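Long-range contacts in octopine dehydrogenase (Pecten maximus, PDB 3C7D), which joins L-arginine to pyruvate by NADH-dependent reduction, forming D-octopine, in the reverse of octopine dehydrogenation: residues T52-E57 and G154-V159; L115-G120 and M138-T143; F121-R126 and H199-L204. All blocks are in the same frame, centred on the assembly; numbering follows the deposited sequence.

Interaction 1 of 3, residues T52-E57 and G154-V159; sequences TVIVNE and GRKVEV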
loop_
_atom_site.group_PDB
_atom_site.type_symbol
_atom_site.label_atom_id
_atom_site.label_comp_id
_atom_site.label_asym_id
_atom_site.label_seq_id
_atom_site.Cartn_x
_atom_site.Cartn_y
_atom_site.Cartn_z
ATOM N N THR A 52 -3.896 -15.616 18.606
ATOM C CA THR A 52 -4.686 -16.551 17.811
ATOM C C THR A 52 -5.083 -15.969 16.458
ATOM O O THR A 52 -5.557 -14.834 16.373
ATOM C CB THR A 52 -5.958 -16.997 18.572
ATOM O OG1 THR A 52 -5.660 -17.163 19.966
ATOM C CG2 THR A 52 -6.493 -18.311 18.011
ATOM N N VAL A 53 -4.880 -16.764 15.407
ATOM C CA VAL A 53 -5.289 -16.413 14.045
ATOM C C VAL A 53 -6.273 -17.462 13.513
ATOM O O VAL A 53 -5.932 -18.644 13.404
ATOM C CB VAL A 53 -4.071 -16.304 13.081
ATOM C CG1 VAL A 53 -4.521 -15.933 11.672
ATOM C CG2 VAL A 53 -3.059 -15.291 13.593
ATOM N N ILE A 54 -7.490 -17.024 13.190
ATOM C CA ILE A 54 -8.508 -17.916 12.634
ATOM C C ILE A 54 -8.603 -17.727 11.118
ATOM O O ILE A 54 -8.983 -16.657 10.636
ATOM C CB ILE A 54 -9.902 -17.725 13.305
ATOM C CG1 ILE A 54 -9.845 -18.020 14.805
ATOM C CG2 ILE A 54 -10.944 -18.630 12.667
ATOM C CD1 ILE A 54 -9.755 -16.790 15.666
ATOM N N VAL A 55 -8.258 -18.777 10.378
ATOM C CA VAL A 55 -8.215 -18.724 8.919
ATOM C C VAL A 55 -9.325 -19.565 8.297
ATOM O O VAL A 55 -9.441 -20.757 8.584
ATOM C CB VAL A 55 -6.847 -19.220 8.369
ATOM C CG1 VAL A 55 -6.758 -19.018 6.856
ATOM C CG2 VAL A 55 -5.691 -18.521 9.074
ATOM N N ASN A 56 -10.139 -18.933 7.454
ATOM C CA ASN A 56 -11.068 -19.648 6.587
ATOM C C ASN A 56 -10.321 -20.064 5.324
ATOM O O ASN A 56 -9.807 -19.214 4.594
ATOM C CB ASN A 56 -12.281 -18.778 6.247
ATOM C CG ASN A 56 -13.158 -18.491 7.459
ATOM O OD1 ASN A 56 -13.806 -19.391 8.001
ATOM N ND2 ASN A 56 -13.194 -17.230 7.877
ATOM N N GLU A 57 -10.259 -21.370 5.076
ATOM C CA GLU A 57 -9.317 -21.931 4.094
ATOM C C GLU A 57 -9.734 -21.794 2.621
ATOM O O GLU A 57 -8.884 -21.914 1.728
ATOM C CB GLU A 57 -8.988 -23.399 4.427
ATOM C CG GLU A 57 -8.409 -23.638 5.831
ATOM C CD GLU A 57 -6.924 -23.309 5.950
ATOM O OE1 GLU A 57 -6.124 -23.811 5.130
ATOM O OE2 GLU A 57 -6.554 -22.563 6.882
ATOM N N GLY A 154 -5.347 -7.452 20.671
ATOM C CA GLY A 154 -4.136 -8.048 21.232
ATOM C C GLY A 154 -4.141 -9.563 21.337
ATOM O O GLY A 154 -3.116 -10.169 21.665
ATOM N N ARG A 155 -5.285 -10.178 21.044
ATOM C CA ARG A 155 -5.502 -11.589 21.355
ATOM C C ARG A 155 -5.998 -12.414 20.172
ATOM O O ARG A 155 -5.601 -13.567 20.008
ATOM C CB ARG A 155 -6.502 -11.736 22.512
ATOM C CG ARG A 155 -6.155 -10.967 23.783
ATOM C CD ARG A 155 -7.167 -11.233 24.888
ATOM N NE ARG A 155 -7.274 -12.657 25.202
ATOM C CZ ARG A 155 -6.443 -13.323 26.000
ATOM N NH1 ARG A 155 -5.421 -12.705 26.586
ATOM N NH2 ARG A 155 -6.632 -14.619 26.210
ATOM N N LYS A 156 -6.875 -11.833 19.360
ATOM C CA LYS A 156 -7.592 -12.603 18.349
ATOM C C LYS A 156 -7.812 -11.815 17.057
ATOM O O LYS A 156 -8.286 -10.672 17.081
ATOM C CB LYS A 156 -8.932 -13.067 18.924
ATOM C CG LYS A 156 -9.426 -14.406 18.410
ATOM C CD LYS A 156 -10.857 -14.698 18.878
ATOM C CE LYS A 156 -10.935 -15.032 20.370
ATOM N NZ LYS A 156 -10.353 -16.365 20.689
ATOM N N VAL A 157 -7.457 -12.440 15.935
ATOM C CA VAL A 157 -7.664 -11.860 14.605
ATOM C C VAL A 157 -8.205 -12.921 13.641
ATOM O O VAL A 157 -7.835 -14.094 13.726
ATOM C CB VAL A 157 -6.371 -11.173 14.060
ATOM C CG1 VAL A 157 -5.255 -12.189 13.805
ATOM C CG2 VAL A 157 -6.668 -10.337 12.810
ATOM N N GLU A 158 -9.093 -12.499 12.743
ATOM C CA GLU A 158 -9.753 -13.410 11.812
ATOM C C GLU A 158 -9.340 -13.135 10.373
ATOM O O GLU A 158 -9.407 -11.996 9.908
ATOM C CB GLU A 158 -11.275 -13.299 11.949
ATOM C CG GLU A 158 -12.074 -14.279 11.097
ATOM C CD GLU A 158 -13.568 -14.237 11.391
ATOM O OE1 GLU A 158 -14.104 -13.137 11.651
ATOM O OE2 GLU A 158 -14.209 -15.307 11.359
ATOM N N VAL A 159 -8.914 -14.187 9.681
ATOM C CA VAL A 159 -8.663 -14.126 8.249
ATOM C C VAL A 159 -9.900 -14.658 7.532
ATOM O O VAL A 159 -10.178 -15.860 7.570
ATOM C CB VAL A 159 -7.403 -14.943 7.840
ATOM C CG1 VAL A 159 -7.185 -14.888 6.331
ATOM C CG2 VAL A 159 -6.171 -14.428 8.564
#
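A parallel β-strand pair joins Thr52-Asn56 to the start of strand 156-171, in a mixed sheet where strand 62-67 flanks the first strand on its other side. The short segments run 16° apart, and the bonding confirms the parallel register: Thr52 N donates to Arg155 O (3.0 Å), Thr52 O accepts from Val157 N (3.1 Å), and Ile54 likewise uses both its N and O, with Val157 O and Val159 N. A classic β bulge, in which Arg155 and Lys156 stand opposite Glu152, marks the start of the second strand; the Arg155 guanidinium turns away to a salt bridge with Asp49.

The two faces differ. One carries four valines, with Val53 and Val159 at the centre of the contacts. Val157 holds CG1 between its backbone N and carbonyl carbon (chi1 66°), which sets this methyl beside Val53 CG2 at 3.8 Å, the side chains pointing the same way. Val159 CG2 reaches diagonally to Val53 CG1, also at 3.8 Å, and runs alongside Val55. Helix 12-22, whose first residues Asn12 and Gly13 belong to the NADH-binding group Gly10-Gly13, packs on this face through His15, Thr16 and Leu20. The other face is mixed: Thr52 is buried, while Ile54, Lys156 and Glu158 are partly exposed, and Ile54 CD1 lies across the aliphatic part of Lys156, 3.6 Å from its CG.

At the far end Val159 O accepts twice from Asn56: from N at 3.1 Å and, weakly, from ND2 at 3.3 Å, because CG beside its backbone N (chi1 -67°) keeps the amide near that oxygen.

Interaction 2 of 3, residues L115-G120 and M138-T143; sequences LPSQAG and MMSFET. With PYR (pyruvic acid), chain C; NAD (nicotinamide-adenine-dinucleotide), chain B.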
loop_
_atom_site.group_PDB
_atom_site.type_symbol
_atom_site.label_atom_id
_atom_site.label_comp_id
_atom_site.label_asym_id
_atom_site.label_seq_id
_atom_site.Cartn_x
_atom_site.Cartn_y
_atom_site.Cartn_z
ATOM N N LEU A 115 4.024 -3.807 3.579
ATOM C CA LEU A 115 3.008 -4.843 3.396
ATOM C C LEU A 115 1.593 -4.409 3.820
ATOM O O LEU A 115 1.093 -4.865 4.849
ATOM C CB LEU A 115 3.427 -6.126 4.134
ATOM C CG LEU A 115 2.574 -7.393 3.985
ATOM C CD1 LEU A 115 2.986 -8.193 2.769
ATOM C CD2 LEU A 115 2.632 -8.244 5.244
ATOM N N PRO A 116 0.966 -3.474 3.076
ATOM C CA PRO A 116 1.509 -2.499 2.125
ATOM C C PRO A 116 2.116 -1.361 2.960
ATOM O O PRO A 116 1.836 -1.317 4.168
ATOM C CB PRO A 116 0.258 -2.011 1.371
ATOM C CG PRO A 116 -0.860 -2.913 1.790
ATOM C CD PRO A 116 -0.500 -3.364 3.158
ATOM N N SER A 117 2.933 -0.446 2.422
ATOM C CA SER A 117 3.366 -0.226 1.024
ATOM C C SER A 117 2.714 1.017 0.421
ATOM O O SER A 117 3.097 2.134 0.773
ATOM C CB SER A 117 3.242 -1.436 0.097
ATOM O OG SER A 117 3.828 -1.136 -1.163
ATOM N N GLN A 118 2.397 0.516 -0.385
ATOM C CA GLN A 118 1.804 0.960 -1.640
ATOM C C GLN A 118 2.307 2.345 -2.029
ATOM O O GLN A 118 3.392 2.558 -1.881
ATOM C CB GLN A 118 0.277 0.963 -1.540
ATOM C CG GLN A 118 -0.339 -0.418 -1.398
ATOM C CD GLN A 118 -1.849 -0.375 -1.277
ATOM O OE1 GLN A 118 -2.494 -1.410 -1.117
ATOM N NE2 GLN A 118 -2.416 0.826 -1.352
ATOM N N ALA A 119 1.936 3.577 -2.554
ATOM C CA ALA A 119 2.855 4.309 -3.433
ATOM C C ALA A 119 3.811 5.394 -2.885
ATOM O O ALA A 119 3.487 6.128 -2.017
ATOM C CB ALA A 119 2.162 4.796 -4.613
ATOM N N GLY A 120 5.019 5.475 -3.401
ATOM C CA GLY A 120 6.006 6.408 -2.852
ATOM C C GLY A 120 6.721 5.911 -1.614
ATOM O O GLY A 120 7.453 6.667 -0.973
ATOM N N MET A 138 14.599 -2.756 -0.251
ATOM C CA MET A 138 13.233 -2.252 -0.116
ATOM C C MET A 138 12.237 -3.088 -0.921
ATOM O O MET A 138 12.379 -3.231 -2.138
ATOM C CB MET A 138 13.166 -0.789 -0.544
ATOM C CG MET A 138 13.953 0.145 0.346
ATOM S SD MET A 138 14.108 1.790 -0.361
ATOM C CE MET A 138 15.354 1.514 -1.620
ATOM N N MET A 139 11.226 -3.620 -0.232
ATOM C CA MET A 139 10.254 -4.541 -0.831
ATOM C C MET A 139 8.812 -4.032 -0.701
ATOM O O MET A 139 8.322 -3.811 0.407
ATOM C CB MET A 139 10.392 -5.924 -0.186
ATOM C CG MET A 139 9.865 -7.073 -1.027
ATOM S SD MET A 139 10.012 -8.641 -0.164
ATOM C CE MET A 139 9.757 -9.795 -1.504
ATOM N N SER A 140 8.134 -3.862 -1.834
ATOM C CA SER A 140 6.775 -3.315 -1.848
ATOM C C SER A 140 5.727 -4.292 -2.394
ATOM O O SER A 140 5.743 -4.630 -3.580
ATOM C CB SER A 140 6.739 -2.009 -2.643
ATOM O OG SER A 140 7.451 -0.983 -1.976
ATOM N N PHE A 141 4.819 -4.728 -1.520
ATOM C CA PHE A 141 3.727 -5.637 -1.889
ATOM C C PHE A 141 2.512 -4.860 -2.367
ATOM O O PHE A 141 2.215 -3.789 -1.836
ATOM C CB PHE A 141 3.341 -6.526 -0.707
ATOM C CG PHE A 141 4.251 -7.705 -0.514
ATOM C CD1 PHE A 141 5.474 -7.561 0.135
ATOM C CD2 PHE A 141 3.880 -8.965 -0.977
ATOM C CE1 PHE A 141 6.318 -8.650 0.311
ATOM C CE2 PHE A 141 4.715 -10.060 -0.805
ATOM C CZ PHE A 141 5.937 -9.904 -0.160
ATOM N N GLU A 142 1.807 -5.408 -3.357
ATOM C CA GLU A 142 0.710 -4.691 -4.019
ATOM C C GLU A 142 -0.481 -4.374 -3.118
ATOM O O GLU A 142 -1.138 -3.346 -3.293
ATOM C CB GLU A 142 0.254 -5.403 -5.302
ATOM C CG GLU A 142 -0.081 -6.883 -5.153
ATOM C CD GLU A 142 -0.423 -7.552 -6.478
ATOM O OE1 GLU A 142 -0.868 -6.858 -7.417
ATOM O OE2 GLU A 142 -0.251 -8.784 -6.578
ATOM N N THR A 143 -0.750 -5.265 -2.165
ATOM C CA THR A 143 -1.832 -5.096 -1.190
ATOM C C THR A 143 -1.560 -5.939 0.062
ATOM O O THR A 143 -0.496 -6.552 0.183
ATOM C CB THR A 143 -3.228 -5.431 -1.806
ATOM O OG1 THR A 143 -4.266 -5.055 -0.894
ATOM C CG2 THR A 143 -3.358 -6.913 -2.148
HETATM C C PYR C . -5.957 -2.216 -2.190
HETATM O O PYR C . -4.678 -2.531 -1.972
HETATM O OXT PYR C . -6.676 -1.806 -1.098
HETATM C CA PYR C . -6.571 -2.296 -3.502
HETATM O O3 PYR C . -7.545 -1.359 -3.794
HETATM C CB PYR C . -6.198 -3.417 -4.515
HETATM P PA NAD B . -5.665 -0.748 10.389
HETATM O O1A NAD B . -6.588 0.387 10.159
HETATM O O2A NAD B . -6.354 -1.876 11.051
HETATM O O5B NAD B . -4.422 -0.266 11.289
HETATM C C5B NAD B . -4.557 0.699 12.306
HETATM C C4B NAD B . -3.179 0.897 12.921
HETATM O O4B NAD B . -2.545 2.050 12.400
HETATM C C3B NAD B . -3.222 1.096 14.423
HETATM O O3B NAD B . -3.187 -0.137 15.096
HETATM C C2B NAD B . -1.977 1.913 14.681
HETATM O O2B NAD B . -0.870 1.067 14.899
HETATM C C1B NAD B . -1.768 2.694 13.394
HETATM N N9A NAD B . -2.224 4.086 13.584
HETATM C C8A NAD B . -3.516 4.542 13.463
HETATM N N7A NAD B . -3.536 5.869 13.717
HETATM C C5A NAD B . -2.278 6.273 13.997
HETATM C C6A NAD B . -1.748 7.517 14.327
HETATM N N6A NAD B . -2.578 8.459 14.771
HETATM N N1A NAD B . -0.388 7.641 14.571
HETATM C C2A NAD B . 0.437 6.535 14.494
HETATM N N3A NAD B . -0.103 5.301 14.165
HETATM C C4A NAD B . -1.438 5.166 13.921
HETATM O O3 NAD B . -5.004 -1.188 8.977
HETATM P PN NAD B . -4.881 -2.723 8.482
HETATM O O1N NAD B . -6.215 -3.360 8.496
HETATM O O2N NAD B . -3.766 -3.384 9.202
HETATM O O5D NAD B . -4.480 -2.550 6.932
HETATM C C5D NAD B . -3.303 -1.890 6.523
HETATM C C4D NAD B . -3.389 -1.584 5.030
HETATM O O4D NAD B . -3.813 -2.731 4.315
HETATM C C3D NAD B . -4.382 -0.471 4.730
HETATM O O3D NAD B . -3.742 0.503 3.939
HETATM C C2D NAD B . -5.507 -1.125 3.952
HETATM O O2D NAD B . -5.947 -0.309 2.889
HETATM C C1D NAD B . -4.879 -2.415 3.435
HETATM N N1N NAD B . -5.837 -3.540 3.348
HETATM C C2N NAD B . -6.577 -3.930 4.437
HETATM C C3N NAD B . -7.473 -4.998 4.345
HETATM C C7N NAD B . -7.850 -5.738 5.597
HETATM O O7N NAD B . -8.685 -6.866 5.483
HETATM N N7N NAD B . -7.389 -5.330 6.781
HETATM C C4N NAD B . -7.611 -5.664 3.125
HETATM C C5N NAD B . -6.855 -5.273 2.024
HETATM C C6N NAD B . -5.968 -4.204 2.153
#
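Leu115 stretches its CG away from the backbone N (chi1 -175°), and a chi2 of 87° then swings CD1 over one face of the Phe141 ring. This is a CH-pi contact: CD1 of Leu115 lies 3.8 Å from the ring centroid of Phe141, displaced toward the rim. Phe194 meets the same ring edge-to-face, so the aromatic group is packed from more than one direction.

A cis peptide bond precedes Pro116 and turns its ring to Thr143. The proline ring is wedged between protein and cofactor, its CG 3.6 Å from Thr143 C and its CD 3.6 Å from the ribose oxygen O4D of NAD. Ser117 OG is placed for a weak hydrogen bond to Phe141 O at 3.2 Å, though the distorted join between Ser117 and Gln118 makes the local geometry doubtful.

Two side chains converge on pyruvate. Thr143 OG1, opposite its backbone N (chi1 -171°), donates to the carboxylate atom PYR O at 2.8 Å. Gln118, extended beyond CG, lays its aliphatic part by Glu142, with CG 3.6 Å from Glu142 O, and brings its amide beside that carboxylate. An alanine here would end at CB, and would probably deprive the pyruvate carboxylate of its amide neighbour and open a gap beside Glu142 O. His212, the active-site histidine, bonds pyruvate through NE2.

Strands 111-114 and 137-141 are parallel neighbours, and both loops leave their C-terminal ends; the substrate thus lies where Rossmann-type dinucleotide-binding folds usually place their sites.

Interaction 3 of 3, residues F121-R126 and H199-L204; sequences FEFQCR and HFLEML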
loop_
_atom_site.group_PDB
_atom_site.type_symbol
_atom_site.label_atom_id
_atom_site.label_comp_id
_atom_site.label_asym_id
_atom_site.label_seq_id
_atom_site.Cartn_x
_atom_site.Cartn_y
_atom_site.Cartn_z
ATOM N N PHE A 121 6.509 4.636 -1.294
ATOM C CA PHE A 121 7.105 3.969 -0.133
ATOM C C PHE A 121 8.640 3.967 -0.171
ATOM O O PHE A 121 9.290 4.097 0.871
ATOM C CB PHE A 121 6.569 2.528 -0.031
ATOM C CG PHE A 121 7.120 1.744 1.133
ATOM C CD1 PHE A 121 8.264 0.963 0.987
ATOM C CD2 PHE A 121 6.491 1.776 2.371
ATOM C CE1 PHE A 121 8.778 0.240 2.059
ATOM C CE2 PHE A 121 6.996 1.049 3.448
ATOM C CZ PHE A 121 8.142 0.282 3.290
ATOM N N GLU A 122 9.207 3.818 -1.368
ATOM C CA GLU A 122 10.661 3.757 -1.535
ATOM C C GLU A 122 11.300 5.139 -1.482
ATOM O O GLU A 122 12.403 5.295 -0.954
ATOM C CB GLU A 122 11.042 3.039 -2.833
ATOM C CG GLU A 122 10.646 1.563 -2.881
ATOM C CD GLU A 122 9.282 1.327 -3.505
ATOM O OE1 GLU A 122 8.490 2.288 -3.625
ATOM O OE2 GLU A 122 8.999 0.170 -3.880
ATOM N N PHE A 123 10.604 6.137 -2.030
ATOM C CA PHE A 123 11.086 7.520 -2.003
ATOM C C PHE A 123 11.160 8.017 -0.565
ATOM O O PHE A 123 12.139 8.650 -0.172
ATOM C CB PHE A 123 10.194 8.448 -2.840
ATOM C CG PHE A 123 9.887 7.930 -4.221
ATOM C CD1 PHE A 123 10.890 7.382 -5.022
ATOM C CD2 PHE A 123 8.595 8.010 -4.729
ATOM C CE1 PHE A 123 10.600 6.906 -6.301
ATOM C CE2 PHE A 123 8.295 7.535 -6.007
ATOM C CZ PHE A 123 9.299 6.984 -6.797
ATOM N N GLN A 124 10.124 7.705 0.211
ATOM C CA GLN A 124 10.049 8.069 1.622
ATOM C C GLN A 124 11.149 7.373 2.420
ATOM O O GLN A 124 11.770 7.980 3.300
ATOM C CB GLN A 124 8.668 7.717 2.183
ATOM C CG GLN A 124 8.420 8.191 3.611
ATOM C CD GLN A 124 7.079 7.734 4.163
ATOM O OE1 GLN A 124 6.685 6.575 4.011
ATOM N NE2 GLN A 124 6.373 8.647 4.819
ATOM N N CYS A 125 11.393 6.105 2.101
ATOM C CA CYS A 125 12.436 5.335 2.770
ATOM C C CYS A 125 13.829 5.893 2.479
ATOM O O CYS A 125 14.642 6.031 3.390
ATOM C CB CYS A 125 12.358 3.858 2.380
ATOM S SG CYS A 125 13.399 2.779 3.394
ATOM N N ARG A 126 14.087 6.221 1.213
ATOM C CA ARG A 126 15.377 6.772 0.787
ATOM C C ARG A 126 15.672 8.100 1.465
ATOM O O ARG A 126 16.809 8.374 1.844
ATOM C CB ARG A 126 15.420 6.945 -0.732
ATOM C CG ARG A 126 15.678 5.667 -1.500
ATOM C CD ARG A 126 15.550 5.904 -2.992
ATOM N NE ARG A 126 15.907 4.725 -3.778
ATOM C CZ ARG A 126 15.602 4.556 -5.063
ATOM N NH1 ARG A 126 14.922 5.488 -5.725
ATOM N NH2 ARG A 126 15.970 3.446 -5.688
ATOM N N HIS A 199 10.115 -4.596 -11.655
ATOM C CA HIS A 199 10.562 -3.255 -11.281
ATOM C C HIS A 199 9.643 -2.629 -10.234
ATOM O O HIS A 199 8.446 -2.918 -10.210
ATOM C CB HIS A 199 10.602 -2.365 -12.527
ATOM C CG HIS A 199 11.627 -1.278 -12.462
ATOM N ND1 HIS A 199 11.335 -0.006 -12.019
ATOM C CD2 HIS A 199 12.942 -1.272 -12.788
ATOM C CE1 HIS A 199 12.427 0.736 -12.072
ATOM N NE2 HIS A 199 13.416 -0.008 -12.533
ATOM N N PHE A 200 10.201 -1.759 -9.389
ATOM C CA PHE A 200 9.440 -1.119 -8.308
ATOM C C PHE A 200 8.443 -0.069 -8.796
ATOM O O PHE A 200 7.415 0.168 -8.153
ATOM C CB PHE A 200 10.374 -0.535 -7.241
ATOM C CG PHE A 200 11.044 0.750 -7.646
ATOM C CD1 PHE A 200 12.170 0.739 -8.466
ATOM C CD2 PHE A 200 10.559 1.972 -7.191
ATOM C CE1 PHE A 200 12.793 1.924 -8.832
ATOM C CE2 PHE A 200 11.176 3.164 -7.555
ATOM C CZ PHE A 200 12.297 3.138 -8.376
ATOM N N LEU A 201 8.761 0.559 -9.927
ATOM C CA LEU A 201 7.873 1.535 -10.554
ATOM C C LEU A 201 6.675 0.847 -11.197
ATOM O O LEU A 201 5.580 1.411 -11.235
ATOM C CB LEU A 201 8.621 2.379 -11.590
ATOM C CG LEU A 201 9.581 3.478 -11.121
ATOM C CD1 LEU A 201 10.174 4.173 -12.334
ATOM C CD2 LEU A 201 8.899 4.494 -10.206
ATOM N N GLU A 202 6.894 -0.367 -11.700
ATOM C CA GLU A 202 5.812 -1.216 -12.185
ATOM C C GLU A 202 4.787 -1.421 -11.068
ATOM O O GLU A 202 3.605 -1.152 -11.250
ATOM C CB GLU A 202 6.358 -2.566 -12.664
ATOM C CG GLU A 202 5.280 -3.603 -12.968
ATOM C CD GLU A 202 5.752 -5.030 -12.761
ATOM O OE1 GLU A 202 6.956 -5.309 -12.952
ATOM O OE2 GLU A 202 4.905 -5.880 -12.414
ATOM N N MET A 203 5.263 -1.878 -9.912
ATOM C CA MET A 203 4.427 -2.082 -8.733
ATOM C C MET A 203 3.673 -0.811 -8.361
ATOM O O MET A 203 2.480 -0.855 -8.070
ATOM C CB MET A 203 5.298 -2.531 -7.557
ATOM C CG MET A 203 4.533 -3.025 -6.330
ATOM S SD MET A 203 3.466 -4.446 -6.655
ATOM C CE MET A 203 4.623 -5.637 -7.317
ATOM N N LEU A 204 4.388 0.314 -8.389
ATOM C CA LEU A 204 3.847 1.621 -8.010
ATOM C C LEU A 204 2.718 2.072 -8.942
ATOM O O LEU A 204 1.717 2.632 -8.489
ATOM C CB LEU A 204 4.973 2.665 -7.967
ATOM C CG LEU A 204 4.738 4.019 -7.290
ATOM C CD1 LEU A 204 6.009 4.499 -6.627
ATOM C CD2 LEU A 204 4.228 5.056 -8.275
#
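Helix 121-129 packs against the first turn of helix 200-206, the latter within the family's α-helical domain, in a wide helix-helix contact. The short axes approach no closer than 11.8 Å at 124°, a spacing that large side chains must bridge, and no hydrogen bond joins the two segments.

The main bump from one side is Phe200. Its CG stands between the backbone N and carbonyl carbon (chi1 76°), which sends the ring into a hollow bordered by Glu122, Phe123 and Arg126, residues a single turn presents together. Glu122, kinked at its second torsion, runs counter to Phe200, its OE2 3.7 Å from Phe200 CB and its carboxylate inclined 59° to the ring. The same OE2 is hydrogen-bonded to Ser140 OG. On the third wall Arg126 NH1 lies a loose 4.4 Å from Phe200 CZ; the guanidinium itself is held by the carbonyls of Ile394 and Leu395.

The answering bump is Phe123, whose outer ring atoms enter a notch between Phe200, Leu201 and Leu204. Its CE1 comes in at the edge of the Phe200 ring, in that ring's plane, 4.0 Å from Phe200 CE2, and the two side chains cross at about a right angle. Leu201 CG lies over the rim of one face of Phe200, while its CD2 sits at the edge of the Phe123 ring. Ile394 of helix 391-396 packs on both Phe123 and Leu201. Leu204, also roughly perpendicular to Phe123, forms another wall, its CD1 3.9 Å from Phe123 CE2.

Depth separates the three contacts. The centre of interaction 1 lies about 22 Å from that of the chain, and the contact is partly buried; interactions 2 and 3 are buried, their centres about 5 and 11 Å from it. Interactions 1 and 2 reach the same sheet through neighbouring strands 156-171 and 137-141, yet their nearest atoms are about 11 Å apart. Interactions 2 and 3 touch directly: Glu142 CB meets Met203 SD at 3.6 Å, and Leu204 CD1 lies 3.5 Å from Gly120 N. Chemistry follows place: backbone hydrogen bonds dominate interaction 1, loop side chains turned to bound ligands mark interaction 2, and aromatic and leucine packing, bordered by Glu122 and Arg126, carries interaction 3.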